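Local coordinates for protein ethylbenzene dehydrogenase alpha-subunit (Aromatoleum aromaticum, PDB 2IVF) that forms the large molybdenum subunit of a molybdopterin oxidoreductase, carrying a molybdenum atom, two pterin guanine dinucleotides and an iron/sulfur cluster, at residues A[608-613]-A[619-624]; A[643-648]-A[927-932]. One frame throughout, in Å; residues are numbered along the deposited sequence.

Interaction 1: A[608-613]-A[619-624]; sequences QNPMRR and KMFPDV. With MD1 (phosphoric acid 4-(2-amino-4-oxo-3,4,5,6,-tetrahydro-pteridin-6-yl)-2-hydroxy-3,4-dimercapto-but-3-en-yl ester guanylate ester), chain N.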
loop_
_atom_site.group_PDB
_atom_site.type_symbol
_atom_site.label_atom_id
_atom_site.label_comp_id
_atom_site.label_asym_id
_atom_site.label_seq_id
_atom_site.Cartn_x
_atom_site.Cartn_y
_atom_site.Cartn_z
ATOM N N GLN A 608 5.460 14.037 10.649
ATOM C CA GLN A 608 6.802 13.543 10.761
ATOM C C GLN A 608 6.894 12.634 11.971
ATOM O O GLN A 608 6.247 12.874 12.992
ATOM C CB GLN A 608 7.757 14.719 10.896
ATOM C CG GLN A 608 9.210 14.359 10.657
ATOM C CD GLN A 608 10.091 14.305 11.900
ATOM O OE1 GLN A 608 11.065 13.528 11.907
ATOM N NE2 GLN A 608 9.785 15.138 12.957
ATOM N N ASN A 609 7.739 11.606 11.861
ATOM C CA ASN A 609 7.784 10.519 12.850
ATOM C C ASN A 609 9.243 10.081 12.950
ATOM O O ASN A 609 9.604 9.107 12.361
ATOM C CB ASN A 609 6.853 9.410 12.295
ATOM C CG ASN A 609 6.614 8.240 13.240
ATOM O OD1 ASN A 609 6.947 8.272 14.419
ATOM N ND2 ASN A 609 6.013 7.200 12.713
ATOM N N PRO A 610 10.100 10.854 13.642
ATOM C CA PRO A 610 11.556 10.618 13.586
ATOM C C PRO A 610 11.990 9.260 14.090
ATOM O O PRO A 610 13.013 8.732 13.656
ATOM C CB PRO A 610 12.153 11.731 14.477
ATOM C CG PRO A 610 11.060 12.203 15.354
ATOM C CD PRO A 610 9.770 11.985 14.528
ATOM N N MET A 611 11.226 8.674 15.019
ATOM C CA MET A 611 11.616 7.387 15.549
ATOM C C MET A 611 11.756 6.304 14.470
ATOM O O MET A 611 12.530 5.371 14.661
ATOM C CB MET A 611 10.679 6.924 16.636
ATOM C CG MET A 611 10.747 7.778 17.875
ATOM S SD MET A 611 12.369 7.754 18.743
ATOM C CE MET A 611 12.435 6.060 19.254
ATOM N N ARG A 612 11.009 6.383 13.367
ATOM C CA ARG A 612 11.311 5.496 12.205
ATOM C C ARG A 612 11.952 6.212 10.992
ATOM O O ARG A 612 12.670 5.595 10.192
ATOM C CB ARG A 612 10.085 4.716 11.731
ATOM C CG ARG A 612 8.875 5.553 11.398
ATOM C CD ARG A 612 8.156 5.015 10.220
ATOM N NE ARG A 612 8.979 5.081 9.023
ATOM C CZ ARG A 612 8.872 5.987 8.047
ATOM N NH1 ARG A 612 7.971 6.975 8.099
ATOM N NH2 ARG A 612 9.698 5.927 7.010
ATOM N N ARG A 613 11.663 7.493 10.818
ATOM C CA ARG A 613 12.118 8.219 9.649
ATOM C C ARG A 613 13.613 8.494 9.705
ATOM O O ARG A 613 14.317 8.226 8.719
ATOM C CB ARG A 613 11.408 9.556 9.479
ATOM C CG ARG A 613 11.879 10.268 8.207
ATOM C CD ARG A 613 11.733 11.754 8.253
ATOM N NE ARG A 613 10.324 12.130 8.065
ATOM C CZ ARG A 613 9.942 13.364 7.754
ATOM N NH1 ARG A 613 10.842 14.313 7.590
ATOM N NH2 ARG A 613 8.656 13.660 7.593
ATOM N N LYS A 619 17.695 5.506 18.239
ATOM C CA LYS A 619 18.720 5.554 19.255
ATOM C C LYS A 619 19.118 6.996 19.500
ATOM O O LYS A 619 19.274 7.399 20.652
ATOM C CB LYS A 619 19.951 4.778 18.794
ATOM C CG LYS A 619 21.157 4.788 19.768
ATOM C CD LYS A 619 20.833 4.036 21.057
ATOM C CE LYS A 619 22.099 3.758 21.919
ATOM N NZ LYS A 619 21.689 3.593 23.351
ATOM N N MET A 620 19.349 7.764 18.435
ATOM C CA MET A 620 20.032 9.073 18.610
ATOM C C MET A 620 19.045 10.085 19.182
ATOM O O MET A 620 19.410 10.965 19.960
ATOM C CB MET A 620 20.594 9.588 17.288
ATOM C CG MET A 620 21.682 8.651 16.644
ATOM S SD MET A 620 22.932 8.110 17.834
ATOM C CE MET A 620 24.022 9.552 17.830
ATOM N N PHE A 621 17.791 9.962 18.802
ATOM C CA PHE A 621 16.804 10.907 19.320
ATOM C C PHE A 621 16.619 10.776 20.852
ATOM O O PHE A 621 16.863 11.761 21.576
ATOM C CB PHE A 621 15.509 10.900 18.496
ATOM C CG PHE A 621 15.544 11.882 17.337
ATOM C CD1 PHE A 621 16.625 11.918 16.455
ATOM C CD2 PHE A 621 14.526 12.783 17.130
ATOM C CE1 PHE A 621 16.650 12.808 15.384
ATOM C CE2 PHE A 621 14.582 13.687 16.078
ATOM C CZ PHE A 621 15.624 13.689 15.209
ATOM N N PRO A 622 16.196 9.591 21.354
ATOM C CA PRO A 622 16.068 9.427 22.824
ATOM C C PRO A 622 17.366 9.673 23.545
ATOM O O PRO A 622 17.372 10.333 24.585
ATOM C CB PRO A 622 15.582 7.966 22.989
ATOM C CG PRO A 622 14.905 7.658 21.729
ATOM C CD PRO A 622 15.747 8.383 20.651
ATOM N N ASP A 623 18.480 9.206 22.999
ATOM C CA ASP A 623 19.739 9.277 23.755
ATOM C C ASP A 623 20.412 10.639 23.772
ATOM O O ASP A 623 21.101 10.975 24.737
ATOM C CB ASP A 623 20.750 8.266 23.242
ATOM C CG ASP A 623 20.449 6.851 23.695
ATOM O OD1 ASP A 623 19.364 6.607 24.276
ATOM O OD2 ASP A 623 21.316 5.978 23.444
ATOM N N VAL A 624 20.239 11.414 22.701
ATOM C CA VAL A 624 21.020 12.643 22.547
ATOM C C VAL A 624 20.129 13.879 22.484
ATOM O O VAL A 624 20.377 14.819 23.193
ATOM C CB VAL A 624 21.954 12.596 21.310
ATOM C CG1 VAL A 624 22.807 13.851 21.268
ATOM C CG2 VAL A 624 22.907 11.347 21.373
HETATM P PB MD1 N . 7.090 10.490 7.873
HETATM O O3B MD1 N . 5.932 9.414 7.927
HETATM O O1B MD1 N . 6.556 11.669 7.143
HETATM O O2B MD1 N . 7.823 10.609 9.154
HETATM O O3A MD1 N . 8.119 9.777 6.899
HETATM C C10 MD1 N . 8.090 9.950 5.465
HETATM C C11 MD1 N . 9.119 8.954 4.955
HETATM O O11 MD1 N . 8.417 7.667 5.020
HETATM C C12 MD1 N . 9.456 9.241 3.516
HETATM S S12 MD1 N . 8.470 10.241 2.539
HETATM C C13 MD1 N . 10.536 8.652 2.908
HETATM S S13 MD1 N . 10.909 8.910 1.283
HETATM C C14 MD1 N . 11.476 7.767 3.634
HETATM N N15 MD1 N . 11.624 6.422 3.193
HETATM C C16 MD1 N . 12.377 5.519 3.897
HETATM C C15 MD1 N . 12.566 4.271 3.332
HETATM O O14 MD1 N . 12.076 3.975 2.209
HETATM N N17 MD1 N . 13.249 3.392 4.108
HETATM C C17 MD1 N . 13.781 3.757 5.346
HETATM N N16 MD1 N . 14.454 2.823 6.003
HETATM N N18 MD1 N . 13.618 4.995 5.840
HETATM C C20 MD1 N . 12.935 5.867 5.129
HETATM N N8 MD1 N . 12.810 7.135 5.600
HETATM C C7 MD1 N . 12.032 8.172 4.977
HETATM P PA MD1 N . 5.040 8.816 9.125
HETATM O O1A MD1 N . 3.794 8.321 8.465
HETATM O O2A MD1 N . 5.863 7.821 9.849
HETATM O "O5'" MD1 N . 4.715 10.021 10.092
HETATM C "C5'" MD1 N . 3.792 10.989 9.606
HETATM C "C4'" MD1 N . 2.749 11.230 10.617
HETATM O "O4'" MD1 N . 1.820 12.072 9.946
HETATM C "C1'" MD1 N . 0.563 11.766 10.552
HETATM N N9 MD1 N . -0.607 12.193 9.772
HETATM C C4 MD1 N . -1.344 13.246 10.091
HETATM N N3 MD1 N . -1.197 14.127 11.109
HETATM C C2 MD1 N . -2.052 15.140 11.246
HETATM N N2 MD1 N . -1.904 16.039 12.256
HETATM N N1 MD1 N . -3.125 15.208 10.378
HETATM C C6 MD1 N . -3.335 14.348 9.327
HETATM O O6 MD1 N . -4.285 14.541 8.569
HETATM C C5 MD1 N . -2.396 13.317 9.163
HETATM N N7 MD1 N . -2.261 12.300 8.320
HETATM C C8 MD1 N . -1.165 11.633 8.694
HETATM C "C2'" MD1 N . 0.558 10.246 10.683
HETATM O "O2'" MD1 N . -0.329 9.755 11.718
HETATM C "C3'" MD1 N . 2.037 9.907 10.925
HETATM O "O3'" MD1 N . 2.290 9.520 12.301
#
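Met611, Phe621 and Pro610 bury most of the surface where the short helix 610-613 meets helix 617-625, two consecutive helices joined by a short turn, after strand 602-606 of the mixed sheet in the molybdopterin oxidoreductase fold. The Pro610 ring and the Phe621 side chain cross at about a right angle, and Pro610 CB comes to 3.5 Å from Phe621 CE2, approaching the ring obliquely. Tyr603 of strand 602-606 touches both. Met611 starts beside its backbone N (chi1 -67°) and bends again at chi2 and chi3, which brings its methyl end against the rim of Pro622: Met611 CE lies 3.8 Å from Pro622 CG, tip to tip. Polar groups of 608-613 grip the diphosphate of MD1. Asn609, at the N-cap position, donates from ND2 to MD1 O2A at 2.9 Å and to Asp922, while its OD1 bonds to OG of Ser641 and Ser642. Arg613, edge to the phosphate, gives NH2 to MD1 O1B at 2.9 Å and NE to MD1 O2B; Gln608 CG sits over one guanidinium face, and Asp220 pairs with NH1. The Arg612 guanidinium turns its edge to MD1: NH1 reaches O2A, O3A and O11, and NH2 donates to MD1 O11 at 2.9 Å.

Interaction 2: A[643-648]-A[927-932]; sequences AMYADI and KGWKPY. With MD1 (phosphoric acid 4-(2-amino-4-oxo-3,4,5,6,-tetrahydro-pteridin-6-yl)-2-hydroxy-3,4-dimercapto-but-3-en-yl ester guanylate ester), chain N.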
loop_
_atom_site.group_PDB
_atom_site.type_symbol
_atom_site.label_atom_id
_atom_site.label_comp_id
_atom_site.label_asym_id
_atom_site.label_seq_id
_atom_site.Cartn_x
_atom_site.Cartn_y
_atom_site.Cartn_z
ATOM N N ALA A 643 5.144 10.344 18.728
ATOM C CA ALA A 643 4.180 10.996 19.616
ATOM C C ALA A 643 4.179 10.382 21.002
ATOM O O ALA A 643 3.894 11.059 21.982
ATOM C CB ALA A 643 2.735 10.954 18.995
ATOM N N MET A 644 4.499 9.089 21.092
ATOM C CA MET A 644 4.617 8.425 22.386
ATOM C C MET A 644 5.680 9.041 23.270
ATOM O O MET A 644 5.655 8.867 24.481
ATOM C CB MET A 644 4.817 6.924 22.198
ATOM C CG MET A 644 3.508 6.246 21.746
ATOM S SD MET A 644 2.266 6.272 23.052
ATOM C CE MET A 644 2.973 5.163 24.294
ATOM N N TYR A 645 6.624 9.762 22.675
ATOM C CA TYR A 645 7.666 10.428 23.436
ATOM C C TYR A 645 7.413 11.904 23.646
ATOM O O TYR A 645 8.220 12.590 24.264
ATOM C CB TYR A 645 9.009 10.284 22.725
ATOM C CG TYR A 645 9.507 8.894 22.713
ATOM C CD1 TYR A 645 9.085 8.027 21.736
ATOM C CD2 TYR A 645 10.382 8.415 23.703
ATOM C CE1 TYR A 645 9.516 6.737 21.709
ATOM C CE2 TYR A 645 10.831 7.089 23.660
ATOM C CZ TYR A 645 10.374 6.277 22.630
ATOM O OH TYR A 645 10.753 4.945 22.497
ATOM N N ALA A 646 6.283 12.385 23.177
ATOM C CA ALA A 646 5.957 13.788 23.301
ATOM C C ALA A 646 5.524 14.148 24.715
ATOM O O ALA A 646 5.122 13.296 25.529
ATOM C CB ALA A 646 4.834 14.138 22.313
ATOM N N ASP A 647 5.610 15.431 25.017
ATOM C CA ASP A 647 5.087 15.970 26.234
ATOM C C ASP A 647 3.635 16.315 26.089
ATOM O O ASP A 647 2.901 16.223 27.056
ATOM C CB ASP A 647 5.871 17.204 26.628
ATOM C CG ASP A 647 7.342 16.921 26.728
ATOM O OD1 ASP A 647 7.729 15.915 27.385
ATOM O OD2 ASP A 647 8.103 17.700 26.138
ATOM N N ILE A 648 3.240 16.723 24.881
ATOM C CA ILE A 648 1.894 17.183 24.591
ATOM C C ILE A 648 1.519 16.627 23.223
ATOM O O ILE A 648 2.290 16.734 22.263
ATOM C CB ILE A 648 1.826 18.749 24.538
ATOM C CG1 ILE A 648 2.121 19.390 25.884
ATOM C CG2 ILE A 648 0.448 19.210 24.024
ATOM C CD1 ILE A 648 1.122 19.086 26.995
ATOM N N LYS A 927 9.473 -5.091 18.786
ATOM C CA LYS A 927 9.894 -5.417 20.141
ATOM C C LYS A 927 10.900 -4.398 20.630
ATOM O O LYS A 927 11.842 -4.037 19.923
ATOM C CB LYS A 927 10.475 -6.833 20.189
ATOM C CG LYS A 927 9.400 -7.884 20.018
ATOM C CD LYS A 927 9.947 -9.315 19.975
ATOM C CE LYS A 927 8.838 -10.295 19.513
ATOM N NZ LYS A 927 9.149 -11.746 19.638
ATOM N N GLY A 928 10.635 -3.857 21.805
ATOM C CA GLY A 928 11.491 -2.846 22.406
ATOM C C GLY A 928 11.386 -1.533 21.654
ATOM O O GLY A 928 12.138 -0.606 21.944
ATOM N N TRP A 929 10.443 -1.449 20.714
ATOM C CA TRP A 929 10.328 -0.293 19.817
ATOM C C TRP A 929 11.649 0.070 19.126
ATOM O O TRP A 929 11.940 1.254 18.872
ATOM C CB TRP A 929 9.824 0.963 20.537
ATOM C CG TRP A 929 8.534 0.834 21.210
ATOM C CD1 TRP A 929 7.906 -0.294 21.604
ATOM C CD2 TRP A 929 7.744 1.923 21.677
ATOM N NE1 TRP A 929 6.722 0.024 22.237
ATOM C CE2 TRP A 929 6.607 1.381 22.293
ATOM C CE3 TRP A 929 7.860 3.308 21.568
ATOM C CZ2 TRP A 929 5.597 2.180 22.855
ATOM C CZ3 TRP A 929 6.858 4.103 22.119
ATOM C CH2 TRP A 929 5.742 3.531 22.742
ATOM N N LYS A 930 12.414 -0.947 18.762
ATOM C CA LYS A 930 13.638 -0.747 18.008
ATOM C C LYS A 930 13.324 -1.141 16.551
ATOM O O LYS A 930 13.322 -2.319 16.212
ATOM C CB LYS A 930 14.713 -1.596 18.591
ATOM C CG LYS A 930 15.182 -1.084 19.990
ATOM C CD LYS A 930 15.921 -2.110 20.771
ATOM C CE LYS A 930 17.230 -2.538 20.175
ATOM N NZ LYS A 930 17.982 -3.396 21.158
ATOM N N PRO A 931 13.138 -0.146 15.676
ATOM C CA PRO A 931 12.808 -0.502 14.318
ATOM C C PRO A 931 14.048 -0.894 13.550
ATOM O O PRO A 931 15.155 -0.653 13.990
ATOM C CB PRO A 931 12.202 0.788 13.769
ATOM C CG PRO A 931 13.062 1.816 14.427
ATOM C CD PRO A 931 13.303 1.314 15.824
ATOM N N TYR A 932 13.894 -1.486 12.373
ATOM C CA TYR A 932 15.079 -1.802 11.592
ATOM C C TYR A 932 15.916 -0.550 11.335
ATOM O O TYR A 932 17.150 -0.611 11.248
ATOM C CB TYR A 932 14.697 -2.502 10.296
ATOM C CG TYR A 932 14.747 -1.753 9.011
ATOM C CD1 TYR A 932 13.636 -1.014 8.537
ATOM C CD2 TYR A 932 15.834 -1.920 8.168
ATOM C CE1 TYR A 932 13.659 -0.395 7.285
ATOM C CE2 TYR A 932 15.881 -1.310 6.918
ATOM C CZ TYR A 932 14.797 -0.547 6.473
ATOM O OH TYR A 932 14.894 0.034 5.240
HETATM P PB MD1 N . 7.090 10.490 7.873
HETATM O O3B MD1 N . 5.932 9.414 7.927
HETATM O O1B MD1 N . 6.556 11.669 7.143
HETATM O O2B MD1 N . 7.823 10.609 9.154
HETATM O O3A MD1 N . 8.119 9.777 6.899
HETATM C C10 MD1 N . 8.090 9.950 5.465
HETATM C C11 MD1 N . 9.119 8.954 4.955
HETATM O O11 MD1 N . 8.417 7.667 5.020
HETATM C C12 MD1 N . 9.456 9.241 3.516
HETATM S S12 MD1 N . 8.470 10.241 2.539
HETATM C C13 MD1 N . 10.536 8.652 2.908
HETATM S S13 MD1 N . 10.909 8.910 1.283
HETATM C C14 MD1 N . 11.476 7.767 3.634
HETATM N N15 MD1 N . 11.624 6.422 3.193
HETATM C C16 MD1 N . 12.377 5.519 3.897
HETATM C C15 MD1 N . 12.566 4.271 3.332
HETATM O O14 MD1 N . 12.076 3.975 2.209
HETATM N N17 MD1 N . 13.249 3.392 4.108
HETATM C C17 MD1 N . 13.781 3.757 5.346
HETATM N N16 MD1 N . 14.454 2.823 6.003
HETATM N N18 MD1 N . 13.618 4.995 5.840
HETATM C C20 MD1 N . 12.935 5.867 5.129
HETATM N N8 MD1 N . 12.810 7.135 5.600
HETATM C C7 MD1 N . 12.032 8.172 4.977
HETATM P PA MD1 N . 5.040 8.816 9.125
HETATM O O1A MD1 N . 3.794 8.321 8.465
HETATM O O2A MD1 N . 5.863 7.821 9.849
HETATM O "O5'" MD1 N . 4.715 10.021 10.092
HETATM C "C5'" MD1 N . 3.792 10.989 9.606
HETATM C "C4'" MD1 N . 2.749 11.230 10.617
HETATM O "O4'" MD1 N . 1.820 12.072 9.946
HETATM C "C1'" MD1 N . 0.563 11.766 10.552
HETATM N N9 MD1 N . -0.607 12.193 9.772
HETATM C C4 MD1 N . -1.344 13.246 10.091
HETATM N N3 MD1 N . -1.197 14.127 11.109
HETATM C C2 MD1 N . -2.052 15.140 11.246
HETATM N N2 MD1 N . -1.904 16.039 12.256
HETATM N N1 MD1 N . -3.125 15.208 10.378
HETATM C C6 MD1 N . -3.335 14.348 9.327
HETATM O O6 MD1 N . -4.285 14.541 8.569
HETATM C C5 MD1 N . -2.396 13.317 9.163
HETATM N N7 MD1 N . -2.261 12.300 8.320
HETATM C C8 MD1 N . -1.165 11.633 8.694
HETATM C "C2'" MD1 N . 0.558 10.246 10.683
HETATM O "O2'" MD1 N . -0.329 9.755 11.718
HETATM C "C3'" MD1 N . 2.037 9.907 10.925
HETATM O "O3'" MD1 N . 2.290 9.520 12.301
#
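Trp929 sets the outer edge of its six-membered ring against Met644 and Tyr645, its CG standing beside the backbone N. Met644 meets this ring at its edge, near the ring plane, with CB 3.5 Å from Trp929 CZ3. With CG of Met644 beside the backbone N, bends at chi2 and chi3, each near -70°, fold the thioether back, so that Met644 CE too lies in the ring plane, 3.6 Å from Trp929 CH2. Tyr645 slides past the indole in the opposite direction. The two six-membered rings are turned 83° against each other in an oblique pairing, with Tyr645 OH 3.5 Å from Trp929 CE3 and Tyr645 CE1 3.8 Å from Trp929 CZ3. The contact joins a 3-10 turn in the loop before strand 648-651 to a loop of the molybdopterin dinucleotide binding domain, a family of the double-psi beta-barrel clan. It also lies at a subunit interface: Trp929 NE1 bonds to the carbonyl O of Val111 of the beta-subunit, and Gln109 of that chain packs on both Tyr645 and Trp929. Further along the same loop, Tyr932 turns to the pterin, where its OH accepts a nearly straight bond (167°) from MD1 N16 at 2.9 Å.

How the interactions relate
From the N terminus, strand 602-606 leads into interaction 1, which closes a short loop: five residues separate 608-613 from 619-624. The chain then runs through strand 631-636 to 643-648, where interaction 2 opens, and 278 residues pass before 927-932 closes it. The two loops therefore follow in series and neither nests nor crosses. Interaction 1 is local to the helices after one sheet strand, whereas interaction 2 ties the molybdopterin oxidoreductase region to the dinucleotide binding domain. Their centres are about 8 Å apart, and Met611 joins them, its O packing on Pro931 CG and its CE on Tyr645 OH. MD1 spans both, held at its diphosphate by 608-613 and at its pterin by Tyr932.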